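Local structure of ATP-dependent Clp protease proteolytic subunit (Listeria monocytogenes, 4JCQ) at residues H[81-86]-H[98-103]; H[92-97]-H[176-181]. The protein probably cleaves misfolded proteins and peptides as a serine protease, its subunits stacking in two seven-membered rings around a central cavity and working with an ATP-driven partner. One frame throughout, in Å; residues are numbered along the deposited sequence.

Contact 1: residues H[81-86]-H[98-103]; sequences VKVVGT and LAAEKE
Ala100 sets its methyl against the two methyl branches of Val83, joining strand 81-86 to the loop 98-103 in the parallel-sheet core of the ClpP/crotonase fold. Both segments belong to one beta-alpha-beta crossover: the chain leaves the sheet along 81-86, passes the short strand 88-90 of a second sheet and helix 92-97, and returns through 98-103 to the neighbouring parallel strand 105-108. The side chains of Val83 and Ala100 each leave the backbone pointing at the other segment. Ala100 CB lies almost evenly before the fork of the valine, 3.7 Å from Val83 CG2 and 3.9 Å from Val83 CG1. With chi1 at -67°, CG2 stands between the backbone N and the carbonyl carbon and CG1 is anti to that carbon, which brings both branches within reach of the alanine methyl. Val83 also touches Ile57 of strand 53-59 and Arg105 of strand 105-108. The same alanine methyl also meets the strand backbone, with Ala100 CB 3.5 Å from Val81 O. Val81 contributes this carbonyl rather than its side chain, which packs on Ile55 and on Ile74 of helix 64-76. Arg105 takes the carbonyl of Ala100 as a hydrogen-bond acceptor, tying the loop to the strand that follows it. The polar link across the contact is indirect. One water donates to Val81 O at 2.8 Å and accepts from Glu101 N at 2.8 Å, giving a buried strand carbonyl and a loop amide a common partner. At Val81 O the directions to Ala100 CB and to the water are about 71° apart, and at the water oxygen the lines to Val81 O and Glu101 N open to about 119°.

Contact 2: residues H[92-97]-H[176-181]; sequences AGITIY and YGIVNE
The Tyr97 ring receives the carbonyl of Ile178 at its edge, close to the ring plane, with Tyr97 CE2 3.3 Å from Ile178 O. Val179 CG2 approaches the hydroxyl end of the ring obliquely and lies 3.6 Å from Tyr97 OH. The methyl branch of Ile178 adds apolar contact by the same edge, Ile178 CG2 standing well off the ring plane that its carbonyl oxygen nearly shares, 3.7 Å from Tyr97 CE2 and 3.8 Å from Tyr97 CD2, and the two side chains cross at about a right angle. Tyr97 reaches out from the last turn of helix 92-97 because CG is anti to the backbone N (chi1 -176°), which sends the ring toward the segment 176-181. One turn earlier, Ile94 extends the apolar surface: Ile94 CD1 touches Ile178 CG2 at 4.0 Å, leaving that methyl shared by an aromatic and an aliphatic neighbour. Gly177, with its positive phi, forms the Schellman motif that ends helix 170-176 and turns the chain into Ile178. Tyr113 of strand 111-114 packs on Ile94, Ile178 and Val179 alike. Helix 92-97 starts directly after Ser91, the predicted nucleophile, whose side chain is about 6 Å from that of Ile94. The polar atoms among these apolar groups have partners: Tyr97 OH is hydrogen-bonded to Phe106 O, while Arg105 binds Ile178 O through NE and Gly177 O through NH2. With its oxygen held by that guanidinium, the Ile178 carbonyl is probably polarised, and the slightly positive C-H edge of the tyrosine suits it as a neighbour.

In the fold
Both contacts are buried, contact 1 about the sheet strand 81-86 and contact 2 between helix 92-97 and the chain entering the last strand, 181-182. Their centres are 7 Å apart, and their segments alternate in sequence: helix 92-97 runs directly into the loop 98-103. They meet where Val83 CG2 packs on the Tyr97 backbone and Gly85 N lies near the tyrosine ring. Arg105 serves both, binding carbonyls of 98-103 and 176-181. The chemistry differs: small aliphatic groups and a bridging water mark contact 1, an aromatic ring among branched side chains contact 2. Only contact 2 lies near the predicted catalytic Ser91 and His116.

Contact 1: residues H[81-86]-H[98-103]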
ATOM      1  N   VAL H  81      11.139 -26.736 -19.284  1.00 30.42           N
ATOM      2  CA  VAL H  81       9.928 -25.950 -19.086  1.00 28.62           C
ATOM      3  C   VAL H  81       8.772 -26.496 -19.920  1.00 27.37           C
ATOM      4  O   VAL H  81       8.880 -26.633 -21.140  1.00 27.38           O
ATOM      5  CB  VAL H  81      10.165 -24.453 -19.395  1.00 28.32           C
ATOM      6  CG1 VAL H  81       8.855 -23.674 -19.361  1.00 27.25           C
ATOM      7  CG2 VAL H  81      11.162 -23.854 -18.409  1.00 27.36           C
ATOM      8  N   LYS H  82       7.675 -26.817 -19.241  1.00 26.31           N
ATOM      9  CA  LYS H  82       6.427 -27.186 -19.900  1.00 27.53           C
ATOM     10  C   LYS H  82       5.486 -25.988 -19.876  1.00 25.79           C
ATOM     11  O   LYS H  82       5.393 -25.287 -18.865  1.00 25.25           O
ATOM     12  CB  LYS H  82       5.768 -28.371 -19.192  1.00 29.87           C
ATOM     13  CG  LYS H  82       6.519 -29.688 -19.316  1.00 35.21           C
ATOM     14  CD  LYS H  82       5.835 -30.776 -18.503  1.00 40.21           C
ATOM     15  CE  LYS H  82       6.418 -32.150 -18.797  1.00 45.88           C
ATOM     16  NZ  LYS H  82       7.828 -32.289 -18.333  1.00 49.39           N
ATOM     17  N   VAL H  83       4.794 -25.750 -20.987  1.00 23.96           N
ATOM     18  CA  VAL H  83       3.820 -24.660 -21.051  1.00 22.26           C
ATOM     19  C   VAL H  83       2.398 -25.184 -21.244  1.00 21.20           C
ATOM     20  O   VAL H  83       2.168 -26.148 -21.980  1.00 22.16           O
ATOM     21  CB  VAL H  83       4.167 -23.599 -22.128  1.00 21.84           C
ATOM     22  CG1 VAL H  83       5.439 -22.848 -21.756  1.00 21.68           C
ATOM     23  CG2 VAL H  83       4.291 -24.226 -23.510  1.00 21.93           C
ATOM     24  N   VAL H  84       1.455 -24.551 -20.552  1.00 19.88           N
ATOM     25  CA  VAL H  84       0.040 -24.876 -20.684  1.00 18.54           C
ATOM     26  C   VAL H  84      -0.731 -23.605 -21.030  1.00 17.88           C
ATOM     27  O   VAL H  84      -0.862 -22.701 -20.202  1.00 18.24           O
ATOM     28  CB  VAL H  84      -0.541 -25.508 -19.395  1.00 18.22           C
ATOM     29  CG1 VAL H  84      -1.999 -25.893 -19.604  1.00 19.48           C
ATOM     30  CG2 VAL H  84       0.265 -26.727 -18.968  1.00 19.22           C
ATOM     31  N   GLY H  85      -1.229 -23.536 -22.261  1.00 17.71           N
ATOM     32  CA  GLY H  85      -2.042 -22.409 -22.697  1.00 17.52           C
ATOM     33  C   GLY H  85      -3.431 -22.506 -22.102  1.00 17.33           C
ATOM     34  O   GLY H  85      -4.004 -23.596 -22.029  1.00 17.70           O
ATOM     35  N   THR H  86      -3.966 -21.371 -21.661  1.00 17.24           N
ATOM     36  CA  THR H  86      -5.302 -21.326 -21.069  1.00 17.79           C
ATOM     37  C   THR H  86      -5.988 -19.974 -21.294  1.00 18.21           C
ATOM     38  O   THR H  86      -5.371 -18.923 -21.132  1.00 18.58           O
ATOM     39  CB  THR H  86      -5.283 -21.705 -19.565  1.00 18.61           C
ATOM     40  OG1 THR H  86      -6.594 -21.542 -19.012  1.00 19.77           O
ATOM     41  CG2 THR H  86      -4.276 -20.857 -18.775  1.00 19.17           C
ATOM     42  N   LEU H  98       5.949 -20.380 -27.273  1.00 21.47           N
ATOM     43  CA  LEU H  98       6.780 -21.131 -28.207  1.00 22.86           C
ATOM     44  C   LEU H  98       8.239 -21.303 -27.768  1.00 24.08           C
ATOM     45  O   LEU H  98       9.029 -21.922 -28.483  1.00 25.98           O
ATOM     46  CB  LEU H  98       6.705 -20.508 -29.609  1.00 23.44           C
ATOM     47  CG  LEU H  98       5.364 -20.600 -30.347  1.00 23.07           C
ATOM     48  CD1 LEU H  98       5.422 -19.823 -31.652  1.00 22.66           C
ATOM     49  CD2 LEU H  98       4.948 -22.043 -30.602  1.00 24.03           C
ATOM     50  N   ALA H  99       8.590 -20.768 -26.598  1.00 23.46           N
ATOM     51  CA  ALA H  99       9.929 -20.963 -26.026  1.00 24.79           C
ATOM     52  C   ALA H  99      10.163 -22.411 -25.591  1.00 25.57           C
ATOM     53  O   ALA H  99      11.295 -22.894 -25.604  1.00 26.70           O
ATOM     54  CB  ALA H  99      10.159 -20.019 -24.855  1.00 24.05           C
ATOM     55  N   ALA H 100       9.090 -23.095 -25.201  1.00 25.80           N
ATOM     56  CA  ALA H 100       9.168 -24.498 -24.810  1.00 26.88           C
ATOM     57  C   ALA H 100       9.289 -25.388 -26.043  1.00 27.97           C
ATOM     58  O   ALA H 100       8.780 -25.045 -27.118  1.00 27.03           O
ATOM     59  CB  ALA H 100       7.948 -24.888 -23.990  1.00 26.05           C
ATOM     60  N   GLU H 101       9.966 -26.524 -25.884  1.00 29.19           N
ATOM     61  CA  GLU H 101      10.097 -27.512 -26.956  1.00 31.61           C
ATOM     62  C   GLU H 101       8.718 -28.059 -27.311  1.00 30.04           C
ATOM     63  O   GLU H 101       7.841 -28.146 -26.447  1.00 29.74           O
ATOM     64  CB  GLU H 101      11.038 -28.651 -26.543  1.00 34.40           C
ATOM     65  CG  GLU H 101      12.461 -28.214 -26.208  1.00 39.19           C
ATOM     66  CD  GLU H 101      13.192 -27.584 -27.383  1.00 45.51           C
ATOM     67  OE1 GLU H 101      13.850 -26.541 -27.180  1.00 50.35           O
ATOM     68  OE2 GLU H 101      13.112 -28.122 -28.508  1.00 46.24           O
ATOM     69  N   LYS H 102       8.537 -28.425 -28.579  1.00 30.30           N
ATOM     70  CA  LYS H 102       7.225 -28.812 -29.106  1.00 32.08           C
ATOM     71  C   LYS H 102       6.486 -29.842 -28.249  1.00 32.26           C
ATOM     72  O   LYS H 102       5.310 -29.657 -27.942  1.00 33.10           O
ATOM     73  CB  LYS H 102       7.328 -29.298 -30.556  1.00 35.71           C
ATOM     74  CG  LYS H 102       5.993 -29.312 -31.285  1.00 37.81           C
ATOM     75  CD  LYS H 102       6.163 -29.570 -32.772  1.00 42.72           C
ATOM     76  CE  LYS H 102       4.882 -29.261 -33.534  1.00 46.24           C
ATOM     77  NZ  LYS H 102       3.751 -30.151 -33.141  1.00 46.48           N
ATOM     78  N   GLU H 103       7.177 -30.910 -27.855  1.00 32.83           N
ATOM     79  CA  GLU H 103       6.558 -31.972 -27.047  1.00 35.78           C
ATOM     80  C   GLU H 103       6.185 -31.548 -25.618  1.00 30.79           C
ATOM     81  O   GLU H 103       5.490 -32.280 -24.913  1.00 29.75           O
ATOM     82  CB  GLU H 103       7.397 -33.265 -27.053  1.00 42.00           C
ATOM     83  CG  GLU H 103       8.876 -33.099 -27.384  1.00 51.26           C
ATOM     84  CD  GLU H 103       9.751 -32.870 -26.165  1.00 59.89           C
ATOM     85  OE1 GLU H 103       9.496 -33.493 -25.111  1.00 63.78           O
ATOM     86  OE2 GLU H 103      10.715 -32.081 -26.269  1.00 63.94           O
TER
HETATM   87  O   HOH W   1      10.487 -27.495 -23.290  1.00 32.02           O

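Contact 2: residues H[92-97]-H[176-181]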
ATOM      1  N   ALA H  92       2.770 -11.386 -28.182  1.00 17.26           N
ATOM      2  CA  ALA H  92       3.945 -11.603 -27.328  1.00 17.18           C
ATOM      3  C   ALA H  92       3.773 -12.833 -26.433  1.00 17.35           C
ATOM      4  O   ALA H  92       4.753 -13.482 -26.064  1.00 17.59           O
ATOM      5  CB  ALA H  92       4.244 -10.367 -26.491  1.00 17.82           C
ATOM      6  N   GLY H  93       2.522 -13.144 -26.092  1.00 17.46           N
ATOM      7  CA  GLY H  93       2.193 -14.362 -25.349  1.00 17.68           C
ATOM      8  C   GLY H  93       2.502 -15.630 -26.132  1.00 17.94           C
ATOM      9  O   GLY H  93       2.915 -16.638 -25.554  1.00 18.50           O
ATOM     10  N   ILE H  94       2.291 -15.578 -27.448  1.00 18.65           N
ATOM     11  CA  ILE H  94       2.636 -16.683 -28.353  1.00 19.67           C
ATOM     12  C   ILE H  94       4.149 -16.906 -28.408  1.00 20.01           C
ATOM     13  O   ILE H  94       4.621 -18.049 -28.401  1.00 19.92           O
ATOM     14  CB  ILE H  94       2.052 -16.449 -29.773  1.00 20.85           C
ATOM     15  CG1 ILE H  94       0.588 -16.905 -29.835  1.00 21.69           C
ATOM     16  CG2 ILE H  94       2.881 -17.136 -30.856  1.00 21.90           C
ATOM     17  CD1 ILE H  94       0.382 -18.408 -29.905  1.00 22.19           C
ATOM     18  N   THR H  95       4.900 -15.808 -28.447  1.00 20.80           N
ATOM     19  CA  THR H  95       6.360 -15.857 -28.463  1.00 21.38           C
ATOM     20  C   THR H  95       6.888 -16.572 -27.215  1.00 21.05           C
ATOM     21  O   THR H  95       7.775 -17.425 -27.308  1.00 22.37           O
ATOM     22  CB  THR H  95       6.955 -14.440 -28.592  1.00 22.48           C
ATOM     23  OG1 THR H  95       6.429 -13.817 -29.770  1.00 24.51           O
ATOM     24  CG2 THR H  95       8.481 -14.485 -28.693  1.00 23.66           C
ATOM     25  N   ILE H  96       6.321 -16.231 -26.060  1.00 20.69           N
ATOM     26  CA  ILE H  96       6.659 -16.882 -24.793  1.00 20.27           C
ATOM     27  C   ILE H  96       6.283 -18.365 -24.818  1.00 20.48           C
ATOM     28  O   ILE H  96       7.097 -19.223 -24.477  1.00 21.49           O
ATOM     29  CB  ILE H  96       5.970 -16.180 -23.600  1.00 19.20           C
ATOM     30  CG1 ILE H  96       6.580 -14.792 -23.381  1.00 19.03           C
ATOM     31  CG2 ILE H  96       6.080 -17.022 -22.331  1.00 19.54           C
ATOM     32  CD1 ILE H  96       5.723 -13.861 -22.551  1.00 18.88           C
ATOM     33  N   TYR H  97       5.051 -18.652 -25.234  1.00 20.52           N
ATOM     34  CA  TYR H  97       4.541 -20.020 -25.328  1.00 20.09           C
ATOM     35  C   TYR H  97       5.461 -20.918 -26.157  1.00 20.97           C
ATOM     36  O   TYR H  97       5.740 -22.060 -25.776  1.00 21.50           O
ATOM     37  CB  TYR H  97       3.119 -20.008 -25.913  1.00 19.34           C
ATOM     38  CG  TYR H  97       2.450 -21.363 -25.965  1.00 19.66           C
ATOM     39  CD1 TYR H  97       1.703 -21.837 -24.887  1.00 19.71           C
ATOM     40  CD2 TYR H  97       2.559 -22.170 -27.099  1.00 20.21           C
ATOM     41  CE1 TYR H  97       1.088 -23.081 -24.933  1.00 19.90           C
ATOM     42  CE2 TYR H  97       1.950 -23.414 -27.155  1.00 20.34           C
ATOM     43  CZ  TYR H  97       1.219 -23.866 -26.072  1.00 20.05           C
ATOM     44  OH  TYR H  97       0.618 -25.101 -26.135  1.00 20.28           O
ATOM     45  N   TYR H 176      -1.729 -26.314 -36.550  1.00 30.13           N
ATOM     46  CA  TYR H 176      -0.770 -25.293 -36.969  1.00 28.82           C
ATOM     47  C   TYR H 176       0.649 -25.595 -36.483  1.00 28.15           C
ATOM     48  O   TYR H 176       1.624 -25.118 -37.065  1.00 28.54           O
ATOM     49  CB  TYR H 176      -1.218 -23.924 -36.448  1.00 27.90           C
ATOM     50  CG  TYR H 176      -0.672 -22.741 -37.215  1.00 27.84           C
ATOM     51  CD1 TYR H 176      -1.324 -22.262 -38.351  1.00 28.44           C
ATOM     52  CD2 TYR H 176       0.485 -22.089 -36.793  1.00 27.53           C
ATOM     53  CE1 TYR H 176      -0.831 -21.172 -39.053  1.00 28.85           C
ATOM     54  CE2 TYR H 176       0.983 -20.996 -37.484  1.00 27.97           C
ATOM     55  CZ  TYR H 176       0.322 -20.543 -38.613  1.00 28.89           C
ATOM     56  OH  TYR H 176       0.814 -19.460 -39.300  1.00 28.51           O
ATOM     57  N   GLY H 177       0.758 -26.385 -35.417  1.00 27.29           N
ATOM     58  CA  GLY H 177       2.053 -26.725 -34.827  1.00 26.64           C
ATOM     59  C   GLY H 177       2.408 -25.904 -33.597  1.00 25.33           C
ATOM     60  O   GLY H 177       3.537 -25.972 -33.105  1.00 25.72           O
ATOM     61  N   ILE H 178       1.447 -25.127 -33.102  1.00 23.37           N
ATOM     62  CA  ILE H 178       1.632 -24.338 -31.880  1.00 21.95           C
ATOM     63  C   ILE H 178       1.451 -25.238 -30.658  1.00 22.30           C
ATOM     64  O   ILE H 178       2.353 -25.358 -29.824  1.00 24.08           O
ATOM     65  CB  ILE H 178       0.651 -23.142 -31.814  1.00 20.43           C
ATOM     66  CG1 ILE H 178       0.880 -22.190 -32.994  1.00 20.01           C
ATOM     67  CG2 ILE H 178       0.791 -22.393 -30.493  1.00 20.55           C
ATOM     68  CD1 ILE H 178      -0.298 -21.278 -33.284  1.00 20.91           C
ATOM     69  N   VAL H 179       0.285 -25.873 -30.571  1.00 22.29           N
ATOM     70  CA  VAL H 179      -0.040 -26.790 -29.481  1.00 22.87           C
ATOM     71  C   VAL H 179       0.304 -28.217 -29.900  1.00 25.09           C
ATOM     72  O   VAL H 179      -0.012 -28.630 -31.016  1.00 26.58           O
ATOM     73  CB  VAL H 179      -1.539 -26.705 -29.112  1.00 21.77           C
ATOM     74  CG1 VAL H 179      -1.900 -27.719 -28.032  1.00 22.25           C
ATOM     75  CG2 VAL H 179      -1.901 -25.296 -28.663  1.00 20.25           C
ATOM     76  N   ASN H 180       0.955 -28.963 -29.011  1.00 26.74           N
ATOM     77  CA  ASN H 180       1.262 -30.367 -29.275  1.00 29.88           C
ATOM     78  C   ASN H 180       0.177 -31.307 -28.760  1.00 30.64           C
ATOM     79  O   ASN H 180      -0.198 -32.262 -29.442  1.00 29.65           O
ATOM     80  CB  ASN H 180       2.615 -30.754 -28.674  1.00 30.90           C
ATOM     81  CG  ASN H 180       3.153 -32.061 -29.234  1.00 33.43           C
ATOM     82  OD1 ASN H 180       3.438 -33.000 -28.488  1.00 34.35           O
ATOM     83  ND2 ASN H 180       3.299 -32.125 -30.551  1.00 32.20           N
ATOM     84  N   GLU H 181      -0.324 -31.027 -27.558  1.00 29.50           N
ATOM     85  CA  GLU H 181      -1.286 -31.904 -26.900  1.00 31.05           C
ATOM     86  C   GLU H 181      -2.347 -31.107 -26.144  1.00 29.82           C
ATOM     87  O   GLU H 181      -2.027 -30.196 -25.378  1.00 28.75           O
ATOM     88  CB  GLU H 181      -0.555 -32.856 -25.947  1.00 33.34           C
ATOM     89  CG  GLU H 181      -1.391 -34.025 -25.446  1.00 38.59           C
ATOM     90  CD  GLU H 181      -0.602 -34.985 -24.570  1.00 44.52           C
ATOM     91  OE1 GLU H 181      -1.237 -35.747 -23.811  1.00 50.69           O
ATOM     92  OE2 GLU H 181       0.648 -34.984 -24.636  1.00 46.85           O
TER